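Side-chain contacts in protein toll (Drosophila melanogaster, PDB 4LXR), which serves as the cell-surface receptor for the cleaved cytokine spaetzle C-106, switching on signalling for antifungal defence and dorsal-ventral patterning of the embryo: residues Ile28-Ala31 / Asn32-Asn35; Ile223-Asp227 / Asn228-Gln232; His353-Asp356 / Ser357-Ala360. One frame throughout, in Å; residues are numbered along the deposited sequence.

How the contacts relate
The three contacts follow one another along the curved extracellular solenoid of the receptor, and none touches another. Contact 1 (28-35) comes first, in the N-terminal cap, where strand 24-29 turns back toward strand 38-43. Contact 2 (223-232) lies in LRR 4, leaving strand 222-224 of the parallel ladder that this cap leads into; the centres are about 46 Å apart. Contact 3 (353-360), in LRR 9, is about 34 Å further on, centre to centre, and belongs to the loop between strands 343-345 and 367-369. Between them they sample the end cap, the asparagine turn beside the spaetzle C-106 surface, and the turns of a later repeat's loop.

Contact 1: Ile28-Ala31 / Asn32-Asn35; sequences ICPA and NAEN. With NAG (2-acetamido-2-deoxy-beta-D-glucopyranose), chain H.
P30 and A33 meet over a tight reversal of the chain, a type I beta turn that starts on P30 and closes on A33. The polar part is modest: A33 N reaches back to P30 O at 3.4 Å, a weak hydrogen bond with an N-H...O angle of 152°. A cis peptide bond ahead of P30 swings the chain out of strand 24-29 and into this turn.

The apolar touches are just as local. A33 CB points back at the first half of the turn and rests against P30 CD at 4.0 Å, with P30 O a little nearer, so this methyl lies against both the proline ring and the carbonyl that takes the turn's hydrogen bond. From the strand, the CD1 end of I28 comes up to A33 O at 4.3 Å; I28 is buried, and also packs on P36 and Q17.

The third kind of contact is with sugar. N35 lies beside the N-acetylglucosamine that belongs to the glycosylated N53. With CG set beside the backbone N (chi1 -67°), the amide spreads over one face of the pyranose ring, the two planes nearly parallel. N35 ND2 comes within 3.6 Å of NAG C4, while N35 CB approaches NAG O5 to 3.4 Å. An alanine here would keep the CB touch but lose the amide, which would probably uncover that ring face and leave the sugar freer to shift.

C29, facing away from the turn, is tied to C16 by a disulfide, and its backbone bonds to F38. A proline-led beta turn opening the link between the antiparallel strands 24-29 and 38-43, with a disulfide at its root, belongs to the cysteine-rich cap at the N-terminal end of a leucine-rich-repeat solenoid.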
loop_
_atom_site.group_PDB
_atom_site.type_symbol
_atom_site.label_atom_id
_atom_site.label_comp_id
_atom_site.label_asym_id
_atom_site.label_seq_id
_atom_site.Cartn_x
_atom_site.Cartn_y
_atom_site.Cartn_z
ATOM N N ILE A 28 41.851 7.896 -2.190
ATOM C CA ILE A 28 42.235 6.766 -3.037
ATOM C C ILE A 28 43.725 6.774 -3.354
ATOM O O ILE A 28 44.339 7.832 -3.510
ATOM C CB ILE A 28 41.393 6.644 -4.339
ATOM C CG1 ILE A 28 41.884 7.606 -5.412
ATOM C CG2 ILE A 28 39.917 6.865 -4.061
ATOM C CD1 ILE A 28 40.982 7.648 -6.625
ATOM N N CYS A 29 44.301 5.579 -3.413
ATOM C CA CYS A 29 45.721 5.410 -3.675
ATOM C C CYS A 29 45.914 4.224 -4.620
ATOM O O CYS A 29 45.382 3.140 -4.371
ATOM C CB CYS A 29 46.480 5.167 -2.369
ATOM S SG CYS A 29 46.267 6.440 -1.081
ATOM N N PRO A 30 46.647 4.426 -5.726
ATOM C CA PRO A 30 47.203 5.692 -6.223
ATOM C C PRO A 30 46.118 6.651 -6.714
ATOM O O PRO A 30 44.971 6.246 -6.901
ATOM C CB PRO A 30 48.073 5.255 -7.408
ATOM C CG PRO A 30 48.340 3.804 -7.180
ATOM C CD PRO A 30 47.095 3.281 -6.535
ATOM N N ALA A 31 46.496 7.909 -6.928
ATOM C CA ALA A 31 45.555 8.962 -7.293
ATOM C C ALA A 31 44.722 8.654 -8.534
ATOM O O ALA A 31 43.509 8.849 -8.535
ATOM C CB ALA A 31 46.291 10.291 -7.469
ATOM N N ASN A 32 45.363 8.175 -9.591
ATOM C CA ASN A 32 44.672 8.067 -10.874
ATOM C C ASN A 32 44.117 6.679 -11.169
ATOM O O ASN A 32 43.854 6.342 -12.323
ATOM C CB ASN A 32 45.585 8.527 -12.019
ATOM C CG ASN A 32 45.124 9.836 -12.654
ATOM O OD1 ASN A 32 45.337 10.918 -12.104
ATOM N ND2 ASN A 32 44.501 9.737 -13.827
ATOM N N ALA A 33 43.915 5.883 -10.128
ATOM C CA ALA A 33 43.573 4.481 -10.322
ATOM C C ALA A 33 42.080 4.212 -10.508
ATOM O O ALA A 33 41.239 4.736 -9.775
ATOM C CB ALA A 33 44.132 3.632 -9.176
ATOM N N GLU A 34 41.775 3.387 -11.505
ATOM C CA GLU A 34 40.442 2.823 -11.699
ATOM C C GLU A 34 40.174 1.790 -10.607
ATOM O O GLU A 34 39.051 1.664 -10.102
ATOM C CB GLU A 34 40.359 2.163 -13.080
ATOM C CG GLU A 34 39.366 1.011 -13.193
ATOM C CD GLU A 34 37.957 1.473 -13.516
ATOM O OE1 GLU A 34 37.811 2.509 -14.200
ATOM O OE2 GLU A 34 36.997 0.794 -13.086
ATOM N N ASN A 35 41.222 1.055 -10.247
ATOM C CA ASN A 35 41.144 0.056 -9.189
ATOM C C ASN A 35 42.213 0.294 -8.133
ATOM O O ASN A 35 43.205 -0.437 -8.077
ATOM C CB ASN A 35 41.288 -1.348 -9.779
ATOM C CG ASN A 35 40.120 -1.730 -10.668
ATOM O OD1 ASN A 35 38.959 -1.616 -10.274
ATOM N ND2 ASN A 35 40.424 -2.178 -11.880
HETATM C C1 NAG H . 40.909 -4.982 -7.660
HETATM C C2 NAG H . 39.536 -5.093 -8.330
HETATM C C3 NAG H . 39.629 -5.955 -9.590
HETATM C C4 NAG H . 40.748 -5.477 -10.507
HETATM C C5 NAG H . 42.055 -5.306 -9.738
HETATM C C6 NAG H . 43.128 -4.648 -10.572
HETATM C C7 NAG H . 37.653 -4.896 -6.758
HETATM C C8 NAG H . 36.708 -5.641 -5.864
HETATM N N2 NAG H . 38.547 -5.642 -7.415
HETATM O O3 NAG H . 38.392 -5.908 -10.294
HETATM O O4 NAG H . 40.962 -6.449 -11.523
HETATM O O5 NAG H . 41.852 -4.465 -8.593
HETATM O O6 NAG H . 44.418 -5.133 -10.228
HETATM O O7 NAG H . 37.616 -3.675 -6.871
#

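Contact 2: Ile223-Asp227 / Asn228-Gln232; sequences IDIHD and NGIEQ
I225 meets N228 and I230 just after strand 222-224 ends at D224. D224 OD1 accepts two N-H groups of H226: the backbone N at 3.0 Å, making an Asx turn, and ring ND1 at 2.6 Å, on the syn side of the carboxylate. Q62 of a spaetzle C-106 chain donates its backbone N to D224 OD2.

Next, N228 ND2 reaches I225 O at 3.0 Å with a fairly straight N-H (156°), arriving from above the carbonyl plane; N252 ND2 bonds to the same oxygen. The side chains of I225 and I230 cross at about a right angle; with I230 CG1 anti to the carbonyl carbon (chi1 -60°), I230 CD1 reaches I225 CD1 at 3.9 Å.

H226 then lays its ring almost parallel to that of W202, and P61 of spaetzle packs on it. At D227 the backbone takes a positive phi, turning the chain into N228. D227 OD2 bonds to S203 OG, whereas OD1 shares a water with G229 N, the latter weakly.

N228 also bonds through OD1 to L206 N and through ND2 to L201 O. Such a buried asparagine, holding the backbones of its own and the preceding coil, is a rung of the asparagine ladder of leucine-rich repeats.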
loop_
_atom_site.group_PDB
_atom_site.type_symbol
_atom_site.label_atom_id
_atom_site.label_comp_id
_atom_site.label_asym_id
_atom_site.label_seq_id
_atom_site.Cartn_x
_atom_site.Cartn_y
_atom_site.Cartn_z
ATOM N N ILE A 223 20.768 -16.385 25.179
ATOM C CA ILE A 223 21.343 -17.456 24.378
ATOM C C ILE A 223 20.556 -17.670 23.080
ATOM O O ILE A 223 19.320 -17.819 23.082
ATOM C CB ILE A 223 21.482 -18.784 25.144
ATOM C CG1 ILE A 223 22.086 -19.840 24.216
ATOM C CG2 ILE A 223 20.137 -19.278 25.707
ATOM C CD1 ILE A 223 22.289 -21.157 24.888
ATOM N N ASP A 224 21.272 -17.675 21.967
ATOM C CA ASP A 224 20.616 -17.780 20.682
ATOM C C ASP A 224 21.221 -18.924 19.917
ATOM O O ASP A 224 22.360 -18.852 19.514
ATOM C CB ASP A 224 20.750 -16.468 19.909
ATOM C CG ASP A 224 19.967 -16.469 18.600
ATOM O OD1 ASP A 224 19.696 -17.558 18.045
ATOM O OD2 ASP A 224 19.631 -15.369 18.116
ATOM N N ILE A 225 20.427 -19.970 19.714
ATOM C CA ILE A 225 20.874 -21.159 19.034
ATOM C C ILE A 225 19.973 -21.484 17.852
ATOM O O ILE A 225 19.819 -22.650 17.492
ATOM C CB ILE A 225 20.968 -22.391 19.992
ATOM C CG1 ILE A 225 19.668 -22.596 20.775
ATOM C CG2 ILE A 225 22.136 -22.216 20.960
ATOM C CD1 ILE A 225 19.685 -23.839 21.697
ATOM N N HIS A 226 19.390 -20.450 17.247
ATOM C CA HIS A 226 18.589 -20.654 16.051
ATOM C C HIS A 226 19.396 -21.249 14.901
ATOM O O HIS A 226 20.606 -21.062 14.832
ATOM C CB HIS A 226 17.770 -19.403 15.662
ATOM C CG HIS A 226 18.521 -18.339 14.903
ATOM N ND1 HIS A 226 19.037 -17.214 15.511
ATOM C CD2 HIS A 226 18.728 -18.169 13.574
ATOM C CE1 HIS A 226 19.588 -16.429 14.598
ATOM N NE2 HIS A 226 19.411 -16.983 13.413
ATOM N N ASP A 227 18.718 -22.025 14.052
ATOM C CA ASP A 227 19.320 -22.674 12.884
ATOM C C ASP A 227 20.571 -23.510 13.225
ATOM O O ASP A 227 21.660 -23.265 12.698
ATOM C CB ASP A 227 19.648 -21.636 11.795
ATOM C CG ASP A 227 20.261 -22.270 10.563
ATOM O OD1 ASP A 227 19.837 -23.389 10.193
ATOM O OD2 ASP A 227 21.188 -21.663 9.987
ATOM N N ASN A 228 20.407 -24.491 14.107
ATOM C CA ASN A 228 21.485 -25.393 14.449
ATOM C C ASN A 228 21.147 -26.828 14.105
ATOM O O ASN A 228 21.792 -27.732 14.604
ATOM C CB ASN A 228 21.824 -25.307 15.943
ATOM C CG ASN A 228 22.956 -24.350 16.214
ATOM O OD1 ASN A 228 24.117 -24.725 16.117
ATOM N ND2 ASN A 228 22.626 -23.101 16.529
ATOM N N GLY A 229 20.118 -27.026 13.279
ATOM C CA GLY A 229 19.682 -28.362 12.902
ATOM C C GLY A 229 19.323 -29.222 14.107
ATOM O O GLY A 229 19.458 -30.437 14.053
ATOM N N ILE A 230 18.867 -28.596 15.193
ATOM C CA ILE A 230 18.535 -29.318 16.427
ATOM C C ILE A 230 17.199 -30.055 16.313
ATOM O O ILE A 230 16.175 -29.450 15.964
ATOM C CB ILE A 230 18.497 -28.362 17.653
ATOM C CG1 ILE A 230 19.858 -27.695 17.866
ATOM C CG2 ILE A 230 18.090 -29.118 18.927
ATOM C CD1 ILE A 230 19.883 -26.766 19.085
ATOM N N GLU A 231 17.207 -31.354 16.599
ATOM C CA GLU A 231 15.997 -32.179 16.486
ATOM C C GLU A 231 15.290 -32.353 17.823
ATOM O O GLU A 231 14.063 -32.375 17.884
ATOM C CB GLU A 231 16.330 -33.559 15.905
ATOM C CG GLU A 231 16.664 -33.538 14.439
ATOM C CD GLU A 231 17.195 -34.860 13.943
ATOM O OE1 GLU A 231 17.032 -35.874 14.649
ATOM O OE2 GLU A 231 17.786 -34.881 12.844
ATOM N N GLN A 232 16.081 -32.493 18.883
ATOM C CA GLN A 232 15.580 -32.714 20.234
ATOM C C GLN A 232 16.469 -31.954 21.212
ATOM O O GLN A 232 17.649 -31.747 20.949
ATOM C CB GLN A 232 15.607 -34.219 20.597
ATOM C CG GLN A 232 14.487 -35.028 19.981
ATOM C CD GLN A 232 14.382 -36.446 20.542
ATOM O OE1 GLN A 232 15.363 -37.010 21.034
ATOM N NE2 GLN A 232 13.184 -37.025 20.467
HETATM O O HOH W 1 18.241 -25.920 11.085
#

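Contact 3: His353-Asp356 / Ser357-Ala360; sequences HLPD and SLFA
A water sits in the bend where P355 meets L358: it accepts the N-H of F359, 2.8 Å from F359 N, and lies 2.7 Å from D356 O. Beside it L358 N donates to P355 O at 3.0 Å, with a nearly straight N-H (161°) that comes in from well above the carbonyl plane. This bond closes a type I beta turn, and A360 N to S357 O closes a second type I turn that overlaps the first.

Such overlapping turns, with a leucine and a phenylalanine turned inward, build the stretch that follows the asparagine turn in a leucine-rich repeat, here in LRR 9 between strands 343-345 and 367-369.

Inside, L358 extends with CG anti to its own backbone N (chi1 176°), which carries CD2 to one face of the F359 ring, 3.8 Å above the plane and offset toward the rim. That same methyl meets L354 CD2 at 4.2 Å. The other branch of L354 sends CD1 obliquely to F359 CE2, also at 4.2 Å. Nearer the surface, P355 CD packs against L358 CB. Neighbouring coils complete the packing, with L330 against L358 and I382 against F359, while D356 OD1 bonds to S379 OG on the side of the next repeat.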
loop_
_atom_site.group_PDB
_atom_site.type_symbol
_atom_site.label_atom_id
_atom_site.label_comp_id
_atom_site.label_asym_id
_atom_site.label_seq_id
_atom_site.Cartn_x
_atom_site.Cartn_y
_atom_site.Cartn_z
ATOM N N HIS A 353 -13.383 -21.352 14.696
ATOM C CA HIS A 353 -14.114 -20.727 15.792
ATOM C C HIS A 353 -13.230 -20.452 17.012
ATOM O O HIS A 353 -12.243 -21.142 17.255
ATOM C CB HIS A 353 -15.306 -21.590 16.205
ATOM C CG HIS A 353 -14.922 -22.959 16.667
ATOM N ND1 HIS A 353 -14.563 -23.231 17.969
ATOM C CD2 HIS A 353 -14.831 -24.134 15.997
ATOM C CE1 HIS A 353 -14.274 -24.515 18.084
ATOM N NE2 HIS A 353 -14.431 -25.085 16.902
ATOM N N LEU A 354 -13.603 -19.418 17.759
ATOM C CA LEU A 354 -12.948 -19.044 19.000
ATOM C C LEU A 354 -13.997 -19.136 20.095
ATOM O O LEU A 354 -15.135 -18.721 19.889
ATOM C CB LEU A 354 -12.433 -17.612 18.914
ATOM C CG LEU A 354 -11.485 -17.298 17.762
ATOM C CD1 LEU A 354 -11.232 -15.815 17.688
ATOM C CD2 LEU A 354 -10.174 -18.064 17.936
ATOM N N PRO A 355 -13.630 -19.702 21.254
ATOM C CA PRO A 355 -14.614 -19.793 22.333
ATOM C C PRO A 355 -14.987 -18.404 22.807
ATOM O O PRO A 355 -14.119 -17.540 22.880
ATOM C CB PRO A 355 -13.856 -20.540 23.439
ATOM C CG PRO A 355 -12.806 -21.308 22.707
ATOM C CD PRO A 355 -12.367 -20.364 21.612
ATOM N N ASP A 356 -16.263 -18.216 23.125
ATOM C CA ASP A 356 -16.805 -16.941 23.574
ATOM C C ASP A 356 -16.070 -16.353 24.769
ATOM O O ASP A 356 -16.016 -15.129 24.927
ATOM C CB ASP A 356 -18.302 -17.090 23.898
ATOM C CG ASP A 356 -19.189 -16.933 22.661
ATOM O OD1 ASP A 356 -18.683 -16.508 21.599
ATOM O OD2 ASP A 356 -20.399 -17.210 22.755
ATOM N N SER A 357 -15.503 -17.219 25.608
ATOM C CA SER A 357 -14.856 -16.778 26.840
ATOM C C SER A 357 -13.336 -16.572 26.683
ATOM O O SER A 357 -12.642 -16.235 27.642
ATOM C CB SER A 357 -15.154 -17.773 27.973
ATOM O OG SER A 357 -14.385 -18.969 27.856
ATOM N N LEU A 358 -12.821 -16.754 25.473
ATOM C CA LEU A 358 -11.367 -16.737 25.274
ATOM C C LEU A 358 -10.729 -15.409 25.702
ATOM O O LEU A 358 -9.649 -15.391 26.307
ATOM C CB LEU A 358 -11.013 -17.072 23.814
ATOM C CG LEU A 358 -9.524 -17.006 23.433
ATOM C CD1 LEU A 358 -8.704 -18.087 24.149
ATOM C CD2 LEU A 358 -9.338 -17.102 21.922
ATOM N N PHE A 359 -11.417 -14.306 25.410
ATOM C CA PHE A 359 -10.906 -12.966 25.700
ATOM C C PHE A 359 -11.602 -12.366 26.909
ATOM O O PHE A 359 -11.721 -11.145 27.020
ATOM C CB PHE A 359 -11.087 -12.026 24.486
ATOM C CG PHE A 359 -10.400 -12.512 23.235
ATOM C CD1 PHE A 359 -9.036 -12.795 23.243
ATOM C CD2 PHE A 359 -11.113 -12.700 22.060
ATOM C CE1 PHE A 359 -8.392 -13.257 22.092
ATOM C CE2 PHE A 359 -10.488 -13.176 20.898
ATOM C CZ PHE A 359 -9.122 -13.450 20.911
ATOM N N ALA A 360 -12.066 -13.212 27.817
ATOM C CA ALA A 360 -12.790 -12.709 28.979
ATOM C C ALA A 360 -11.896 -11.941 29.954
ATOM O O ALA A 360 -12.369 -11.034 30.638
ATOM C CB ALA A 360 -13.531 -13.839 29.696
HETATM O O HOH W 2 -14.006 -13.390 25.014
#